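Local coordinates for RegF protein (Neisseria gonorrhoeae, PDB 4HOJ) that binds glutathione and calcium ions and, as a member of the glutathione S-transferase superfamily named stringent starvation protein A, may have a regulatory role, at residues 87-90 and 91-95; 188-191 and 192-196. All coordinates share one frame; numbering follows the deposited sequence. Where two conformers were deposited one is given.

Interaction 1. Residues 87-90 and 91-95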
loop_
_atom_site.group_PDB
_atom_site.type_symbol
_atom_site.label_atom_id
_atom_site.label_comp_id
_atom_site.label_asym_id
_atom_site.label_seq_id
_atom_site.Cartn_x
_atom_site.Cartn_y
_atom_site.Cartn_z
ATOM N N VAL A 87 -0.695 -14.238 -10.198
ATOM C CA VAL A 87 -0.075 -13.315 -11.154
ATOM C C VAL A 87 -0.947 -12.087 -11.395
ATOM O O VAL A 87 -0.484 -10.939 -11.292
ATOM C CB VAL A 87 0.271 -14.050 -12.491
ATOM C CG1 VAL A 87 0.702 -13.049 -13.543
ATOM C CG2 VAL A 87 1.347 -15.091 -12.249
ATOM N N MET A 88 -2.219 -12.304 -11.713
ATOM C CA MET A 88 -3.108 -11.191 -11.914
ATOM C C MET A 88 -3.336 -10.395 -10.636
ATOM O O MET A 88 -3.488 -9.161 -10.699
ATOM C CB MET A 88 -4.430 -11.618 -12.560
ATOM C CG MET A 88 -5.218 -10.409 -13.173
ATOM S SD MET A 88 -4.352 -9.387 -14.434
ATOM C CE MET A 88 -3.284 -10.619 -15.193
ATOM N N ARG A 89 -3.310 -11.067 -9.483
ATOM C CA ARG A 89 -3.480 -10.350 -8.222
ATOM C C ARG A 89 -2.298 -9.478 -7.977
ATOM O O ARG A 89 -2.464 -8.359 -7.510
ATOM C CB ARG A 89 -3.645 -11.317 -7.057
ATOM C CG ARG A 89 -5.002 -12.042 -7.153
ATOM C CD ARG A 89 -5.005 -13.381 -6.420
ATOM N NE ARG A 89 -4.863 -13.196 -4.991
ATOM C CZ ARG A 89 -5.827 -12.783 -4.171
ATOM N NH1 ARG A 89 -7.047 -12.576 -4.653
ATOM N NH2 ARG A 89 -5.588 -12.594 -2.862
ATOM N N GLY A 90 -1.095 -9.952 -8.279
ATOM C CA GLY A 90 0.086 -9.114 -8.081
ATOM C C GLY A 90 0.108 -7.949 -9.011
ATOM O O GLY A 90 0.375 -6.809 -8.581
ATOM N N ARG A 91 -0.201 -8.186 -10.287
ATOM C CA ARG A 91 -0.276 -7.091 -11.233
ATOM C C ARG A 91 -1.308 -6.067 -10.744
ATOM O O ARG A 91 -1.073 -4.859 -10.834
ATOM C CB ARG A 91 -0.691 -7.571 -12.637
ATOM C CG ARG A 91 0.417 -8.223 -13.371
ATOM C CD ARG A 91 0.088 -8.375 -14.880
ATOM N NE ARG A 91 1.191 -9.019 -15.580
ATOM C CZ ARG A 91 1.092 -10.201 -16.164
ATOM N NH1 ARG A 91 -0.079 -10.832 -16.140
ATOM N NH2 ARG A 91 2.138 -10.733 -16.786
ATOM N N GLY A 92 -2.477 -6.520 -10.274
ATOM C CA GLY A 92 -3.507 -5.601 -9.816
ATOM C C GLY A 92 -3.102 -4.833 -8.599
ATOM O O GLY A 92 -3.356 -3.644 -8.521
ATOM N N ARG A 93 -2.452 -5.492 -7.640
ATOM C CA ARG A 93 -1.989 -4.747 -6.460
ATOM C C ARG A 93 -1.000 -3.691 -6.860
ATOM O O ARG A 93 -0.960 -2.606 -6.267
ATOM C CB ARG A 93 -1.360 -5.693 -5.455
ATOM C CG ARG A 93 -2.391 -6.472 -4.755
ATOM C CD ARG A 93 -1.632 -7.165 -3.656
ATOM N NE ARG A 93 -2.408 -8.205 -3.059
ATOM C CZ ARG A 93 -2.200 -9.509 -3.209
ATOM N NH1 ARG A 93 -1.185 -10.018 -3.957
ATOM N NH2 ARG A 93 -3.081 -10.284 -2.606
ATOM N N LEU A 94 -0.161 -3.949 -7.861
ATOM C CA LEU A 94 0.783 -2.924 -8.296
ATOM C C LEU A 94 0.084 -1.788 -9.002
ATOM O O LEU A 94 0.479 -0.631 -8.788
ATOM C CB LEU A 94 1.884 -3.597 -9.164
ATOM C CG LEU A 94 3.007 -2.635 -9.562
ATOM C CD1 LEU A 94 3.733 -2.027 -8.318
ATOM C CD2 LEU A 94 3.997 -3.384 -10.489
ATOM N N VAL A 95 -0.937 -2.099 -9.813
ATOM C CA VAL A 95 -1.741 -1.035 -10.419
ATOM C C VAL A 95 -2.390 -0.157 -9.325
ATOM O O VAL A 95 -2.280 1.091 -9.360
ATOM C CB VAL A 95 -2.803 -1.573 -11.372
ATOM C CG1 VAL A 95 -3.778 -0.440 -11.761
ATOM C CG2 VAL A 95 -2.132 -2.120 -12.590
#
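R89 and R93, one turn apart on helix 86-102, run alongside each other and point the same way, their guanidinium planes nearly perpendicular at 89°. NH2 of R89 lies 3.4 Å from NH2 of R93, a close approach of two donors. E74 of the second subunit accepts a salt bridge from each, through R89 NE and R93 NH2, which probably offsets the crowding of charge. R89 NH1 also bonds to the carbonyl of P83, so that guanidinium has two partners.

Apolar groups of V87 and M88 pack against the R91 guanidinium. The R91 chain is extended from CG to NE, and V87, a turn earlier, follows it in the same direction; CG1 of V87, anti to its own backbone N (chi1 171°), lies over one face of the guanidinium, 3.5 Å from R91 NH1. M88 reaches the same group at its edge: CE comes in the guanidinium plane, 3.3 Å from R91 NH1, because the flexible thioether chain bends at chi2 and chi3. R91 NH2 forms a salt bridge with D59 of the second subunit.

The backbone supplies regular i to i+4 helical bonds, from R91 N to V87 O (2.9 Å) through L94 N to G90 O (3.0 Å). G90 and G92 alternate with the arginines in sequence and, both buried, add no side chain.

Long arginines suit these places because they carry charge from the helix to the partner subunit. Carboxylates there probably offset the clustered positive charge, so this stretch of helix contributes salt bridges to the dimer interface.

Interaction 2. Residues 188-191 and 192-196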
loop_
_atom_site.group_PDB
_atom_site.type_symbol
_atom_site.label_atom_id
_atom_site.label_comp_id
_atom_site.label_asym_id
_atom_site.label_seq_id
_atom_site.Cartn_x
_atom_site.Cartn_y
_atom_site.Cartn_z
ATOM N N GLU A 188 -25.415 -1.408 -10.928
ATOM C CA GLU A 188 -26.409 -1.205 -9.902
ATOM C C GLU A 188 -25.779 -0.765 -8.580
ATOM O O GLU A 188 -26.261 0.148 -7.930
ATOM C CB GLU A 188 -27.189 -2.523 -9.712
ATOM C CG GLU A 188 -28.276 -2.456 -8.706
ATOM C CD GLU A 188 -29.077 -3.748 -8.645
ATOM O OE1 GLU A 188 -28.537 -4.762 -8.159
ATOM O OE2 GLU A 188 -30.233 -3.762 -9.100
ATOM N N ALA A 189 -24.677 -1.394 -8.184
ATOM C CA ALA A 189 -24.085 -1.086 -6.867
ATOM C C ALA A 189 -23.365 0.232 -6.902
ATOM O O ALA A 189 -23.222 0.880 -5.869
ATOM C CB ALA A 189 -23.121 -2.187 -6.419
ATOM N N PHE A 190 -22.916 0.645 -8.086
ATOM C CA PHE A 190 -22.310 1.958 -8.161
ATOM C C PHE A 190 -23.372 3.013 -7.858
ATOM O O PHE A 190 -23.131 3.930 -7.052
ATOM C CB PHE A 190 -21.651 2.198 -9.529
ATOM C CG PHE A 190 -21.013 3.548 -9.611
ATOM C CD1 PHE A 190 -21.780 4.643 -10.002
ATOM C CD2 PHE A 190 -19.680 3.742 -9.236
ATOM C CE1 PHE A 190 -21.205 5.928 -9.999
ATOM C CE2 PHE A 190 -19.106 5.015 -9.231
ATOM C CZ PHE A 190 -19.882 6.117 -9.625
ATOM N N ILE A 191 -24.488 2.913 -8.535
ATOM C CA ILE A 191 -25.570 3.855 -8.276
ATOM C C ILE A 191 -26.063 3.837 -6.829
ATOM O O ILE A 191 -26.254 4.913 -6.224
ATOM C CB ILE A 191 -26.713 3.622 -9.224
ATOM C CG1 ILE A 191 -26.246 3.895 -10.649
ATOM C CG2 ILE A 191 -27.911 4.520 -8.890
ATOM C CD1 ILE A 191 -27.054 3.126 -11.664
ATOM N N GLU A 192 -26.205 2.627 -6.255
ATOM C CA GLU A 192 -26.587 2.523 -4.844
ATOM C C GLU A 192 -25.616 3.203 -3.906
ATOM O O GLU A 192 -25.997 3.768 -2.889
ATOM C CB GLU A 192 -26.667 1.069 -4.390
ATOM C CG GLU A 192 -27.805 0.249 -4.966
ATOM C CD GLU A 192 -27.719 -1.204 -4.507
ATOM O OE1 GLU A 192 -26.695 -1.892 -4.732
ATOM O OE2 GLU A 192 -28.698 -1.684 -3.921
ATOM N N ALA A 193 -24.328 3.119 -4.216
ATOM C CA ALA A 193 -23.295 3.677 -3.378
ATOM C C ALA A 193 -23.172 5.177 -3.376
ATOM O O ALA A 193 -22.607 5.764 -2.424
ATOM C CB ALA A 193 -21.964 3.086 -3.767
ATOM N N LEU A 194 -23.723 5.851 -4.398
ATOM C CA LEU A 194 -23.630 7.321 -4.470
ATOM C C LEU A 194 -24.446 7.953 -3.361
ATOM O O LEU A 194 -25.609 7.580 -3.123
ATOM C CB LEU A 194 -24.208 7.806 -5.809
ATOM C CG LEU A 194 -23.366 7.470 -7.060
ATOM C CD1 LEU A 194 -24.213 7.752 -8.301
ATOM C CD2 LEU A 194 -22.095 8.292 -7.093
ATOM N N THR A 195 -23.865 8.944 -2.705
ATOM C CA THR A 195 -24.675 9.769 -1.835
ATOM C C THR A 195 -25.477 10.828 -2.671
ATOM O O THR A 195 -25.140 11.088 -3.839
ATOM C CB THR A 195 -23.782 10.502 -0.809
ATOM O OG1 THR A 195 -23.062 11.533 -1.484
ATOM C CG2 THR A 195 -22.803 9.586 -0.089
ATOM N N PRO A 196 -26.483 11.488 -2.062
ATOM C CA PRO A 196 -27.146 12.573 -2.796
ATOM C C PRO A 196 -26.217 13.682 -3.211
ATOM O O PRO A 196 -26.360 14.243 -4.282
ATOM C CB PRO A 196 -28.214 13.085 -1.819
ATOM C CG PRO A 196 -28.416 12.017 -0.887
ATOM C CD PRO A 196 -27.133 11.223 -0.768
HETATM O O HOH W 1 -26.488 -4.308 -5.919
#
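F190 and L194 make the tight side of the short helix 188-193. CD2 of L194 sits 3.9 Å from F190 CE1, and CD1 of the same leucine approaches that ring carbon too, while CD2 reaches on to CZ. F190 gets there with CG anti to its backbone N (chi1 -180°). A broad ring suits this buried place: F20 meets it edge-to-face, and F185, H16 and W161 also touch it.

The opposite character belongs to E188 and E192, which are exposed. Their OE1 atoms stay 4.8 Å apart, and a water lies within hydrogen-bonding distance of both carboxylates, 2.7 Å from OE1 of E192 and 3.1 Å from OE1 of E188; this probably eases the like charges. E192 CG also packs on the carbonyl O of E188 at 3.3 Å.

The helical bonding changes toward the end of the helix. E192 N bonds to E188 O at 3.0 Å, whereas L194 N has a weak bond to F190 O and a second bond, 3.3 Å, to I191 O, the donor standing above that carbonyl plane.

A189, E192, L194 and T195 touch helix 13-25, where R19 binds the carbonyl of A193, while F190 and L194 pack on helix 151-161.

How the interactions relate
Read from the N terminus, the chain completes the four-stranded thioredoxin-like sheet and helix 65-75 before reaching interaction 1, near the start of helix 86-102. Helices 104-111, 117-134, 151-161 and 175-185 then follow, and interaction 2 comes near the C terminus. Each contact spans a single helical turn or so and closes no long loop; the two are in series, neither nested nor crossed, with centres 26 Å apart and no touch. Their roles differ: 87-95 ties its helix to the second subunit, whereas 188-196 packs one face against its own chain and joins helix 188-193 and the residues after it to helix 13-25 of the N-terminal domain and to helix 151-161.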